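Local coordinates for protein dihydroorotase (Saccharomyces cerevisiae S288C, PDB 6L0A) that catalyses the zinc-dependent interconversion of N-carbamoyl-L-aspartate and (S)-dihydroorotate, the third step of de novo pyrimidine biosynthesis, at residues Pro46-Leu51 against Ile55-Thr60; Phe74-Asp79 against Tyr121-Ala126; Ala207-His212 against Val243-Ser248; Pro285-Val290 against Gly302-Phe307. All blocks are in the same frame, centred on the assembly; numbering follows the deposited sequence.

How the contacts relate
The four contacts form two touching pairs on opposite sides of the chain's centre. Contacts 1 and 2 share a border where the loops 46-51 and 74-79 meet, Ile48 O lying 2.9 Å from Tyr75 N, a probable hydrogen bond. Contacts 3 and 4, with centres about 9 Å apart, adjoin through Ala211 against Ile287 and through the Phe303 ring against Leu209 and Ala246. Contact 1 is partly buried, and it alone of the four has a hydrogen bond between its segments, in the first turn of a helix. The others are buried and purely apolar across the interface: loop against helix in contact 2, strand against helix in contact 3, helix against helix in contact 4.

Contact 1. Residues Pro46-Leu51 against Ile55-Thr60; sequences PPITTL and IEYKKT
Ile48 reaches from the loop that follows strand 37-40 to the ring of Tyr57 on helix 51-64, and the two side chains cross at about a right angle. The Ile48 side chain is extended from CB to CD1 (chi2 -180°), which carries CD1 out to the ring, 3.3 Å from Tyr57 CD2. The methyl comes in obliquely and also lies near CE2. Beyond this methyl the ring runs on to its hydroxyl, which is hydrogen-bonded to the backbone O of Arg18, a residue of the malate pocket.

Leu51 and Ile55 meet differently, one turn apart on the same helix and obliquely inclined, with Leu51 CG 4.0 Å from Ile55 CD1. Their backbones are joined by the bond from Ile55 N to Leu51 O, 3.1 Å long with an N-H...O angle of 158°. Ile55 CG1 lies 3.4 Å from the same oxygen. Thr50 is at the N-cap position, right before helix 51-64.

The chemistry is thus divided: a regular backbone bond closes the first turn of the helix, while a close apolar contact sets the tyrosine ring against the preceding loop and its hydroxyl bonds to backbone at a residue of the malate pocket.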
loop_
_atom_site.group_PDB
_atom_site.type_symbol
_atom_site.label_atom_id
_atom_site.label_comp_id
_atom_site.label_asym_id
_atom_site.label_seq_id
_atom_site.Cartn_x
_atom_site.Cartn_y
_atom_site.Cartn_z
ATOM N N PRO C 46 2.716 22.270 18.492
ATOM C CA PRO C 46 3.141 21.133 19.303
ATOM C C PRO C 46 1.934 20.364 19.811
ATOM O O PRO C 46 0.826 20.903 19.746
ATOM C CB PRO C 46 3.898 21.788 20.472
ATOM C CG PRO C 46 4.003 23.226 20.128
ATOM C CD PRO C 46 2.871 23.534 19.232
ATOM N N PRO C 47 2.152 19.142 20.300
ATOM C CA PRO C 47 1.036 18.349 20.831
ATOM C C PRO C 47 0.414 19.030 22.035
ATOM O O PRO C 47 1.072 19.777 22.764
ATOM C CB PRO C 47 1.693 17.023 21.234
ATOM C CG PRO C 47 3.172 17.340 21.346
ATOM C CD PRO C 47 3.424 18.403 20.326
ATOM N N ILE C 48 -0.863 18.739 22.261
ATOM C CA ILE C 48 -1.572 19.320 23.397
ATOM C C ILE C 48 -1.147 18.590 24.665
ATOM O O ILE C 48 -1.588 17.466 24.925
ATOM C CB ILE C 48 -3.089 19.242 23.224
ATOM C CG1 ILE C 48 -3.508 19.821 21.878
ATOM C CG2 ILE C 48 -3.749 19.951 24.403
ATOM C CD1 ILE C 48 -5.011 19.773 21.671
ATOM N N THR C 49 -0.323 19.250 25.488
ATOM C CA THR C 49 0.166 18.649 26.720
ATOM C C THR C 49 0.069 19.601 27.906
ATOM O O THR C 49 0.658 19.316 28.955
ATOM C CB THR C 49 1.622 18.196 26.563
ATOM O OG1 THR C 49 2.459 19.350 26.373
ATOM C CG2 THR C 49 1.776 17.262 25.360
ATOM N N THR C 50 -0.623 20.731 27.766
ATOM C CA THR C 50 -0.731 21.689 28.855
ATOM C C THR C 50 -2.180 22.118 29.038
ATOM O O THR C 50 -2.988 22.107 28.102
ATOM C CB THR C 50 0.159 22.917 28.624
ATOM O OG1 THR C 50 -0.263 23.610 27.443
ATOM C CG2 THR C 50 1.631 22.503 28.494
ATOM N N LEU C 51 -2.491 22.492 30.277
ATOM C CA LEU C 51 -3.849 22.868 30.640
ATOM C C LEU C 51 -4.339 24.059 29.829
ATOM O O LEU C 51 -5.456 24.049 29.301
ATOM C CB LEU C 51 -3.895 23.182 32.133
ATOM C CG LEU C 51 -5.268 23.215 32.797
ATOM C CD1 LEU C 51 -6.068 21.997 32.412
ATOM C CD2 LEU C 51 -5.101 23.291 34.299
ATOM N N ILE C 55 -7.596 24.192 27.089
ATOM C CA ILE C 55 -8.730 25.066 27.371
ATOM C C ILE C 55 -8.948 26.041 26.222
ATOM O O ILE C 55 -10.072 26.212 25.740
ATOM C CB ILE C 55 -8.523 25.804 28.706
ATOM C CG1 ILE C 55 -8.689 24.841 29.878
ATOM C CG2 ILE C 55 -9.526 26.969 28.835
ATOM C CD1 ILE C 55 -8.230 25.417 31.204
ATOM N N GLU C 56 -7.873 26.689 25.755
ATOM C CA GLU C 56 -8.022 27.647 24.664
ATOM C C GLU C 56 -8.401 26.955 23.358
ATOM O O GLU C 56 -9.158 27.519 22.562
ATOM C CB GLU C 56 -6.742 28.471 24.497
ATOM C CG GLU C 56 -6.492 29.452 25.646
ATOM C CD GLU C 56 -7.603 30.501 25.794
ATOM O OE1 GLU C 56 -8.266 30.530 26.859
ATOM O OE2 GLU C 56 -7.808 31.295 24.849
ATOM N N TYR C 57 -7.906 25.732 23.126
ATOM C CA TYR C 57 -8.321 24.978 21.942
ATOM C C TYR C 57 -9.825 24.737 21.958
ATOM O O TYR C 57 -10.517 25.002 20.968
ATOM C CB TYR C 57 -7.565 23.647 21.868
ATOM C CG TYR C 57 -7.614 22.910 20.535
ATOM C CD1 TYR C 57 -7.605 23.591 19.317
ATOM C CD2 TYR C 57 -7.608 21.525 20.503
ATOM C CE1 TYR C 57 -7.615 22.894 18.104
ATOM C CE2 TYR C 57 -7.615 20.826 19.317
ATOM C CZ TYR C 57 -7.623 21.505 18.120
ATOM O OH TYR C 57 -7.628 20.781 16.956
ATOM N N LYS C 58 -10.357 24.242 23.084
ATOM C CA LYS C 58 -11.803 24.013 23.161
ATOM C C LYS C 58 -12.579 25.301 22.910
ATOM O O LYS C 58 -13.615 25.289 22.229
ATOM C CB LYS C 58 -12.187 23.423 24.520
ATOM C CG LYS C 58 -13.658 22.968 24.594
ATOM C CD LYS C 58 -13.975 22.314 25.940
ATOM C CE LYS C 58 -15.438 21.884 26.016
ATOM N NZ LYS C 58 -15.772 21.217 27.311
ATOM N N LYS C 59 -12.098 26.422 23.449
ATOM C CA LYS C 59 -12.800 27.685 23.246
ATOM C C LYS C 59 -12.843 28.052 21.768
ATOM O O LYS C 59 -13.869 28.521 21.266
ATOM C CB LYS C 59 -12.133 28.790 24.069
ATOM C CG LYS C 59 -12.411 28.684 25.569
ATOM C CD LYS C 59 -12.648 30.052 26.225
ATOM C CE LYS C 59 -14.145 30.355 26.377
ATOM N NZ LYS C 59 -14.720 29.857 27.664
ATOM N N THR C 60 -11.745 27.804 21.051
ATOM C CA THR C 60 -11.710 28.066 19.617
ATOM C C THR C 60 -12.737 27.220 18.888
ATOM O O THR C 60 -13.479 27.718 18.032
ATOM C CB THR C 60 -10.303 27.797 19.071
ATOM O OG1 THR C 60 -9.389 28.727 19.652
ATOM C CG2 THR C 60 -10.270 27.938 17.538
#

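Contact 2. Residues Phe74-Asp79 against Tyr121-Ala126; sequences FYLSKD and YPIFKA
Leu76 meets both Ile123 and Phe124, and its side chain makes the loop's close contacts in this buried region. The bond from CA to CB already heads for helix 121-130. From CB the chain continues to CG, placed trans to the backbone N (chi1 -171°), and there it forks into two methyls with separate partners. CD1 meets the CG2 branch of Ile123 at 3.9 Å, the two side chains running antiparallel alongside each other. The other methyl, CD2, goes to the ring of Phe124, where it lies at the edge, near the ring plane, 3.8 Å from CE1 and almost as close to CZ. Leucine and phenylalanine cross here at about a right angle.

In the TIM-barrel fold of this metallo-dependent hydrolase, the loop follows strand 69-71 and leads to helix 82-90, so the contact ties a loop leaving one barrel strand to a helix much later in the sequence. Helix 82-90 flanks the same region, Ile123 touching its Pro82, while Leu167 of helix 156-170 packs on Phe124. One residue beyond Leu76, the chain bends through an ST turn: Ser77 OG accepts from Asp79 N at 3.0 Å. The side chain of Leu76 is about 10 Å from that of His137, a ligand of one of the zinc ions.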
loop_
_atom_site.group_PDB
_atom_site.type_symbol
_atom_site.label_atom_id
_atom_site.label_comp_id
_atom_site.label_asym_id
_atom_site.label_seq_id
_atom_site.Cartn_x
_atom_site.Cartn_y
_atom_site.Cartn_z
ATOM N N PHE C 74 -5.511 15.046 26.166
ATOM C CA PHE C 74 -4.077 15.275 26.155
ATOM C C PHE C 74 -3.384 14.238 25.271
ATOM O O PHE C 74 -3.862 13.116 25.088
ATOM C CB PHE C 74 -3.487 15.173 27.571
ATOM C CG PHE C 74 -3.631 16.425 28.407
ATOM C CD1 PHE C 74 -3.743 17.679 27.818
ATOM C CD2 PHE C 74 -3.607 16.336 29.789
ATOM C CE1 PHE C 74 -3.850 18.830 28.606
ATOM C CE2 PHE C 74 -3.721 17.466 30.585
ATOM C CZ PHE C 74 -3.840 18.716 29.997
ATOM N N TYR C 75 -2.224 14.624 24.760
ATOM C CA TYR C 75 -1.320 13.740 24.031
ATOM C C TYR C 75 -0.355 13.101 25.025
ATOM O O TYR C 75 0.225 13.799 25.861
ATOM C CB TYR C 75 -0.590 14.602 23.007
ATOM C CG TYR C 75 0.390 14.004 22.035
ATOM C CD1 TYR C 75 1.667 13.620 22.438
ATOM C CD2 TYR C 75 0.073 13.928 20.683
ATOM C CE1 TYR C 75 2.586 13.133 21.511
ATOM C CE2 TYR C 75 0.983 13.449 19.755
ATOM C CZ TYR C 75 2.229 13.049 20.174
ATOM O OH TYR C 75 3.129 12.581 19.244
ATOM N N LEU C 76 -0.190 11.781 24.956
ATOM C CA LEU C 76 0.677 11.103 25.927
ATOM C C LEU C 76 2.134 11.405 25.586
ATOM O O LEU C 76 2.700 10.838 24.648
ATOM C CB LEU C 76 0.404 9.600 25.949
ATOM C CG LEU C 76 1.109 8.816 27.081
ATOM C CD1 LEU C 76 0.597 9.271 28.426
ATOM C CD2 LEU C 76 0.905 7.309 26.948
ATOM N N SER C 77 2.761 12.296 26.348
ATOM C CA SER C 77 4.098 12.757 25.993
ATOM C C SER C 77 5.028 12.700 27.194
ATOM O O SER C 77 4.598 12.551 28.339
ATOM C CB SER C 77 4.085 14.182 25.417
ATOM O OG SER C 77 4.246 15.164 26.421
ATOM N N LYS C 78 6.322 12.801 26.888
ATOM C CA LYS C 78 7.344 12.847 27.930
ATOM C C LYS C 78 7.089 13.932 28.962
ATOM O O LYS C 78 7.489 13.764 30.120
ATOM C CB LYS C 78 8.712 13.121 27.275
ATOM C CG LYS C 78 9.303 11.997 26.464
ATOM C CD LYS C 78 10.607 12.478 25.849
ATOM C CE LYS C 78 10.451 12.646 24.364
ATOM N NZ LYS C 78 9.977 11.366 23.779
ATOM N N ASP C 79 6.397 15.004 28.574
ATOM C CA ASP C 79 6.228 16.171 29.422
ATOM C C ASP C 79 5.082 16.026 30.415
ATOM O O ASP C 79 5.033 16.769 31.401
ATOM C CB ASP C 79 6.008 17.406 28.546
ATOM C CG ASP C 79 7.158 17.641 27.574
ATOM O OD1 ASP C 79 8.308 17.277 27.909
ATOM O OD2 ASP C 79 6.911 18.160 26.465
ATOM N N TYR C 121 3.587 4.553 33.702
ATOM C CA TYR C 121 2.676 3.970 34.684
ATOM C C TYR C 121 2.203 4.978 35.735
ATOM O O TYR C 121 1.027 4.905 36.129
ATOM C CB TYR C 121 3.329 2.735 35.327
ATOM C CG TYR C 121 2.954 1.450 34.612
ATOM C CD1 TYR C 121 2.896 1.402 33.224
ATOM C CD2 TYR C 121 2.640 0.297 35.321
ATOM C CE1 TYR C 121 2.535 0.237 32.554
ATOM C CE2 TYR C 121 2.281 -0.874 34.667
ATOM C CZ TYR C 121 2.229 -0.897 33.278
ATOM O OH TYR C 121 1.879 -2.056 32.614
ATOM N N PRO C 122 3.018 5.927 36.205
ATOM C CA PRO C 122 2.455 6.976 37.080
ATOM C C PRO C 122 1.345 7.789 36.422
ATOM O O PRO C 122 0.382 8.172 37.101
ATOM C CB PRO C 122 3.678 7.836 37.414
ATOM C CG PRO C 122 4.816 6.879 37.354
ATOM C CD PRO C 122 4.492 5.981 36.180
ATOM N N ILE C 123 1.449 8.055 35.115
ATOM C CA ILE C 123 0.361 8.726 34.400
ATOM C C ILE C 123 -0.893 7.864 34.413
ATOM O O ILE C 123 -1.991 8.338 34.725
ATOM C CB ILE C 123 0.787 9.061 32.961
ATOM C CG1 ILE C 123 2.058 9.922 32.935
ATOM C CG2 ILE C 123 -0.378 9.743 32.203
ATOM C CD1 ILE C 123 1.878 11.302 33.534
ATOM N N PHE C 124 -0.755 6.583 34.051
ATOM C CA PHE C 124 -1.925 5.707 33.987
ATOM C C PHE C 124 -2.578 5.541 35.355
ATOM O O PHE C 124 -3.810 5.431 35.449
ATOM C CB PHE C 124 -1.538 4.337 33.421
ATOM C CG PHE C 124 -0.921 4.393 32.052
ATOM C CD1 PHE C 124 -1.233 5.420 31.173
ATOM C CD2 PHE C 124 -0.024 3.421 31.642
ATOM C CE1 PHE C 124 -0.670 5.469 29.903
ATOM C CE2 PHE C 124 0.560 3.473 30.364
ATOM C CZ PHE C 124 0.230 4.494 29.500
ATOM N N LYS C 125 -1.776 5.522 36.424
ATOM C CA LYS C 125 -2.357 5.457 37.760
ATOM C C LYS C 125 -3.198 6.693 38.049
ATOM O O LYS C 125 -4.309 6.587 38.582
ATOM C CB LYS C 125 -1.249 5.290 38.809
ATOM C CG LYS C 125 -1.716 4.832 40.208
ATOM C CD LYS C 125 -2.822 3.753 40.179
ATOM C CE LYS C 125 -2.423 2.440 39.480
ATOM N NZ LYS C 125 -1.333 1.646 40.128
ATOM N N ALA C 126 -2.696 7.874 37.676
ATOM C CA ALA C 126 -3.468 9.101 37.871
ATOM C C ALA C 126 -4.731 9.097 37.014
ATOM O O ALA C 126 -5.819 9.444 37.491
ATOM C CB ALA C 126 -2.597 10.320 37.559
#

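Contact 3. Residues Ala207-His212 against Val243-Ser248; sequences ATLTAH and VKAAVS
Leu209 of strand 205-209 packs on Ala245 and Ala246 of helix 236-246, and this apolar contact is all that joins the two segments. The leucine CB points toward the helix, and CG sits beside the backbone N (chi1 -60°), with CD1 extended beyond it (chi2 168°). That one methyl does the touching: it lies 3.7 Å from Ala246 CB, equally near Ala246 CA, and 4.2 Å from Ala245 CB. Against these two small side chains the leucine methyl comes close to the helix backbone, the CA atoms of Leu209 and Ala246 being 7.0 Å apart.

The pairing belongs to a beta-alpha-beta crossover of the TIM barrel, in which strand 205-209 leads, through a long connection containing the short helix 218-221, to helix 236-246 and then to the neighbouring parallel strand 253-255. Phe253 of that strand also packs on Ala245, and Ile187 of helix 184-193 touches the same alanine.

Polar bonds lie within 243-248 or lead out of the two segments. At the end of the helix, Ala245 O takes two bonds from one residue, from Ser248 OG at 2.8 Å and from Ser248 N at 3.1 Å; the hydroxyl also accepts from Lys250 N. On the strand, Thr208 OG1 is hydrogen-bonded to Glu179 OE1 and to the backbone N of His180, whose side chain binds a zinc ion.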
loop_
_atom_site.group_PDB
_atom_site.type_symbol
_atom_site.label_atom_id
_atom_site.label_comp_id
_atom_site.label_asym_id
_atom_site.label_seq_id
_atom_site.Cartn_x
_atom_site.Cartn_y
_atom_site.Cartn_z
ATOM N N ALA C 207 -13.345 -0.652 21.596
ATOM C CA ALA C 207 -12.636 -0.400 20.354
ATOM C C ALA C 207 -13.513 0.500 19.506
ATOM O O ALA C 207 -14.737 0.340 19.488
ATOM C CB ALA C 207 -12.328 -1.697 19.602
ATOM N N THR C 208 -12.902 1.468 18.838
ATOM C CA THR C 208 -13.656 2.262 17.884
ATOM C C THR C 208 -13.417 1.724 16.477
ATOM O O THR C 208 -12.383 1.117 16.189
ATOM C CB THR C 208 -13.290 3.745 17.961
ATOM O OG1 THR C 208 -11.871 3.910 17.808
ATOM C CG2 THR C 208 -13.766 4.362 19.305
ATOM N N LEU C 209 -14.413 1.904 15.615
ATOM C CA LEU C 209 -14.303 1.536 14.211
ATOM C C LEU C 209 -14.591 2.765 13.368
ATOM O O LEU C 209 -15.515 3.525 13.663
ATOM C CB LEU C 209 -15.264 0.398 13.856
ATOM C CG LEU C 209 -15.017 -0.891 14.654
ATOM C CD1 LEU C 209 -16.179 -1.860 14.458
ATOM C CD2 LEU C 209 -13.694 -1.545 14.247
ATOM N N THR C 210 -13.773 2.976 12.341
ATOM C CA THR C 210 -13.919 4.119 11.465
ATOM C C THR C 210 -14.941 3.819 10.382
ATOM O O THR C 210 -15.364 2.678 10.190
ATOM C CB THR C 210 -12.602 4.465 10.784
ATOM O OG1 THR C 210 -12.288 3.418 9.853
ATOM C CG2 THR C 210 -11.479 4.611 11.808
ATOM N N ALA C 211 -15.314 4.863 9.654
ATOM C CA ALA C 211 -16.111 4.660 8.450
ATOM C C ALA C 211 -15.288 3.981 7.365
ATOM O O ALA C 211 -15.746 3.025 6.730
ATOM C CB ALA C 211 -16.659 5.995 7.950
ATOM N N HIS C 212 -14.054 4.442 7.150
ATOM C CA HIS C 212 -13.348 3.997 5.947
ATOM C C HIS C 212 -12.847 2.560 6.066
ATOM O O HIS C 212 -12.723 1.868 5.050
ATOM C CB HIS C 212 -12.209 4.956 5.596
ATOM C CG HIS C 212 -11.314 5.318 6.743
ATOM N ND1 HIS C 212 -11.660 6.256 7.693
ATOM C CD2 HIS C 212 -10.064 4.906 7.058
ATOM C CE1 HIS C 212 -10.666 6.391 8.557
ATOM N NE2 HIS C 212 -9.681 5.591 8.187
ATOM N N VAL C 243 -16.713 -5.272 9.750
ATOM C CA VAL C 243 -18.108 -4.965 9.451
ATOM C C VAL C 243 -19.028 -5.766 10.365
ATOM O O VAL C 243 -20.015 -5.233 10.888
ATOM C CB VAL C 243 -18.405 -5.206 7.958
ATOM C CG1 VAL C 243 -19.900 -5.209 7.706
ATOM C CG2 VAL C 243 -17.741 -4.111 7.106
ATOM N N LYS C 244 -18.689 -7.038 10.626
ATOM C CA LYS C 244 -19.515 -7.854 11.516
ATOM C C LYS C 244 -19.493 -7.314 12.940
ATOM O O LYS C 244 -20.518 -7.330 13.636
ATOM C CB LYS C 244 -19.061 -9.318 11.493
ATOM C CG LYS C 244 -19.692 -10.153 10.373
ATOM C CD LYS C 244 -19.649 -11.657 10.677
ATOM C CE LYS C 244 -21.047 -12.222 10.931
ATOM N NZ LYS C 244 -21.861 -12.355 9.683
ATOM N N ALA C 245 -18.329 -6.842 13.398
ATOM C CA ALA C 245 -18.260 -6.219 14.716
ATOM C C ALA C 245 -19.093 -4.946 14.761
ATOM O O ALA C 245 -19.812 -4.700 15.740
ATOM C CB ALA C 245 -16.801 -5.927 15.090
ATOM N N ALA C 246 -19.036 -4.133 13.702
ATOM C CA ALA C 246 -19.695 -2.830 13.739
ATOM C C ALA C 246 -21.209 -2.968 13.830
ATOM O O ALA C 246 -21.880 -2.140 14.461
ATOM C CB ALA C 246 -19.325 -2.008 12.511
ATOM N N VAL C 247 -21.770 -3.990 13.186
ATOM C CA VAL C 247 -23.212 -4.205 13.222
ATOM C C VAL C 247 -23.608 -5.230 14.279
ATOM O O VAL C 247 -24.757 -5.680 14.299
ATOM C CB VAL C 247 -23.743 -4.604 11.835
ATOM C CG1 VAL C 247 -23.460 -3.499 10.826
ATOM C CG2 VAL C 247 -23.124 -5.916 11.387
ATOM N N SER C 248 -22.691 -5.589 15.181
ATOM C CA SER C 248 -22.934 -6.680 16.116
ATOM C C SER C 248 -23.947 -6.320 17.197
ATOM O O SER C 248 -24.504 -7.228 17.826
ATOM C CB SER C 248 -21.620 -7.117 16.773
ATOM O OG SER C 248 -21.147 -6.154 17.707
#

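Contact 4. Residues Pro285-Val290 against Gly302-Phe307; sequences PYIAQV and GFVSDF
The ring of Phe303 turns its edge to Ile287: the CG2 methyl lies near the ring plane, 3.8 Å from CD2 and just as far from CE2, and the two side chains cross at about a right angle. The end of the isoleucine is folded back (chi2 -63°), which leaves CD1 a more distant neighbour of the same rim, 4.1 Å from Phe303 CE2. Phe291 also meets this ring, their planes inclined at about 35°, while Phe255 of strand 253-255 and Ala246 of helix 236-246 pack against it as well. A second flat group, the Phe307 ring, belongs to the helix 300-312 itself: Gly302 CA lies over one of its faces, 3.9 Å above the ring plane and offset toward the rim.

Val304 completes the contact. Its CG1 branch stands 3.9 Å from Ile287 CG2, so the one methyl rests against two neighbours on helix 300-312, the edge of Phe303 and the CG1 branch of Val304, side by side. Helix 300-312 widens here into a pi-type turn, with Phe307 N bonded to Gly302 O, five residues back, at 3.0 Å. Within the same turn, the backbone of Phe303 bonds to Phe255 and that of Val304 to Cys11.

The contact thus joins two successive helices, 283-293 and 300-312, next to the barrel strand 253-255. With no hydrogen bond or charge pair across it, the two segments meet through buried hydrocarbon groups alone, while the backbone bonds of Phe303 and Val304 to Phe255 and Cys11 hold the helix to the chain around it.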
loop_
_atom_site.group_PDB
_atom_site.type_symbol
_atom_site.label_atom_id
_atom_site.label_comp_id
_atom_site.label_asym_id
_atom_site.label_seq_id
_atom_site.Cartn_x
_atom_site.Cartn_y
_atom_site.Cartn_z
ATOM N N PRO C 285 -23.870 9.434 7.212
ATOM C CA PRO C 285 -24.266 8.769 5.950
ATOM C C PRO C 285 -23.344 7.634 5.504
ATOM O O PRO C 285 -23.853 6.630 4.986
ATOM C CB PRO C 285 -24.274 9.923 4.942
ATOM C CG PRO C 285 -24.602 11.130 5.762
ATOM C CD PRO C 285 -23.919 10.906 7.087
ATOM N N TYR C 286 -22.016 7.744 5.688
ATOM C CA TYR C 286 -21.131 6.623 5.359
ATOM C C TYR C 286 -21.502 5.387 6.164
ATOM O O TYR C 286 -21.600 4.276 5.627
ATOM C CB TYR C 286 -19.657 6.965 5.643
ATOM C CG TYR C 286 -19.000 8.020 4.788
ATOM C CD1 TYR C 286 -18.992 7.925 3.398
ATOM C CD2 TYR C 286 -18.347 9.091 5.376
ATOM C CE1 TYR C 286 -18.374 8.889 2.629
ATOM C CE2 TYR C 286 -17.718 10.059 4.621
ATOM C CZ TYR C 286 -17.739 9.952 3.240
ATOM O OH TYR C 286 -17.121 10.915 2.502
ATOM N N ILE C 287 -21.662 5.555 7.476
ATOM C CA ILE C 287 -21.953 4.419 8.338
ATOM C C ILE C 287 -23.317 3.826 7.995
ATOM O O ILE C 287 -23.506 2.604 8.006
ATOM C CB ILE C 287 -21.871 4.853 9.811
ATOM C CG1 ILE C 287 -20.465 5.384 10.124
ATOM C CG2 ILE C 287 -22.222 3.696 10.712
ATOM C CD1 ILE C 287 -19.382 4.327 9.974
ATOM N N ALA C 288 -24.287 4.689 7.697
ATOM C CA ALA C 288 -25.618 4.221 7.335
ATOM C C ALA C 288 -25.566 3.350 6.089
ATOM O O ALA C 288 -26.302 2.363 5.978
ATOM C CB ALA C 288 -26.545 5.414 7.124
ATOM N N GLN C 289 -24.679 3.684 5.152
ATOM C CA GLN C 289 -24.509 2.849 3.967
ATOM C C GLN C 289 -24.177 1.416 4.356
ATOM O O GLN C 289 -24.748 0.459 3.814
ATOM C CB GLN C 289 -23.417 3.436 3.071
ATOM C CG GLN C 289 -23.452 2.930 1.632
ATOM C CD GLN C 289 -24.775 3.230 0.963
ATOM O OE1 GLN C 289 -25.278 4.357 1.031
ATOM N NE2 GLN C 289 -25.353 2.223 0.309
ATOM N N VAL C 290 -23.264 1.250 5.312
ATOM C CA VAL C 290 -22.834 -0.081 5.727
ATOM C C VAL C 290 -23.963 -0.820 6.428
ATOM O O VAL C 290 -24.223 -1.999 6.153
ATOM C CB VAL C 290 -21.593 0.026 6.628
ATOM C CG1 VAL C 290 -21.179 -1.359 7.133
ATOM C CG2 VAL C 290 -20.476 0.715 5.867
ATOM N N GLY C 302 -27.186 2.315 18.253
ATOM C CA GLY C 302 -26.227 1.882 19.252
ATOM C C GLY C 302 -24.801 2.205 18.850
ATOM O O GLY C 302 -24.017 2.710 19.658
ATOM N N PHE C 303 -24.469 1.975 17.577
ATOM C CA PHE C 303 -23.085 2.110 17.128
ATOM C C PHE C 303 -22.650 3.570 17.057
ATOM O O PHE C 303 -21.495 3.884 17.363
ATOM C CB PHE C 303 -22.907 1.427 15.771
ATOM C CG PHE C 303 -21.515 1.560 15.204
ATOM C CD1 PHE C 303 -20.463 0.840 15.743
ATOM C CD2 PHE C 303 -21.270 2.396 14.139
ATOM C CE1 PHE C 303 -19.167 0.971 15.231
ATOM C CE2 PHE C 303 -19.987 2.526 13.608
ATOM C CZ PHE C 303 -18.939 1.811 14.164
ATOM N N VAL C 304 -23.552 4.478 16.669
ATOM C CA VAL C 304 -23.206 5.885 16.484
ATOM C C VAL C 304 -23.753 6.788 17.579
ATOM O O VAL C 304 -23.608 8.012 17.470
ATOM C CB VAL C 304 -23.650 6.413 15.109
ATOM C CG1 VAL C 304 -23.027 5.583 13.976
ATOM C CG2 VAL C 304 -25.176 6.425 15.001
ATOM N N SER C 305 -24.384 6.242 18.619
ATOM C CA SER C 305 -24.826 7.118 19.698
ATOM C C SER C 305 -24.785 6.445 21.064
ATOM O O SER C 305 -24.049 6.896 21.943
ATOM C CB SER C 305 -26.236 7.652 19.433
ATOM O OG SER C 305 -26.616 8.563 20.458
ATOM N N ASP C 306 -25.553 5.367 21.256
ATOM C CA ASP C 306 -25.739 4.811 22.599
ATOM C C ASP C 306 -24.413 4.413 23.243
ATOM O O ASP C 306 -24.132 4.781 24.392
ATOM C CB ASP C 306 -26.672 3.593 22.553
ATOM C CG ASP C 306 -28.045 3.914 21.988
ATOM O OD1 ASP C 306 -28.380 5.106 21.820
ATOM O OD2 ASP C 306 -28.785 2.950 21.699
ATOM N N PHE C 307 -23.593 3.636 22.528
ATOM C CA PHE C 307 -22.461 2.974 23.170
ATOM C C PHE C 307 -21.343 3.958 23.491
ATOM O O PHE C 307 -20.690 3.839 24.535
ATOM C CB PHE C 307 -21.952 1.834 22.287
ATOM C CG PHE C 307 -22.959 0.724 22.104
ATOM C CD1 PHE C 307 -23.819 0.374 23.141
ATOM C CD2 PHE C 307 -23.059 0.048 20.898
ATOM C CE1 PHE C 307 -24.750 -0.650 22.977
ATOM C CE2 PHE C 307 -23.984 -0.963 20.729
ATOM C CZ PHE C 307 -24.830 -1.315 21.769
#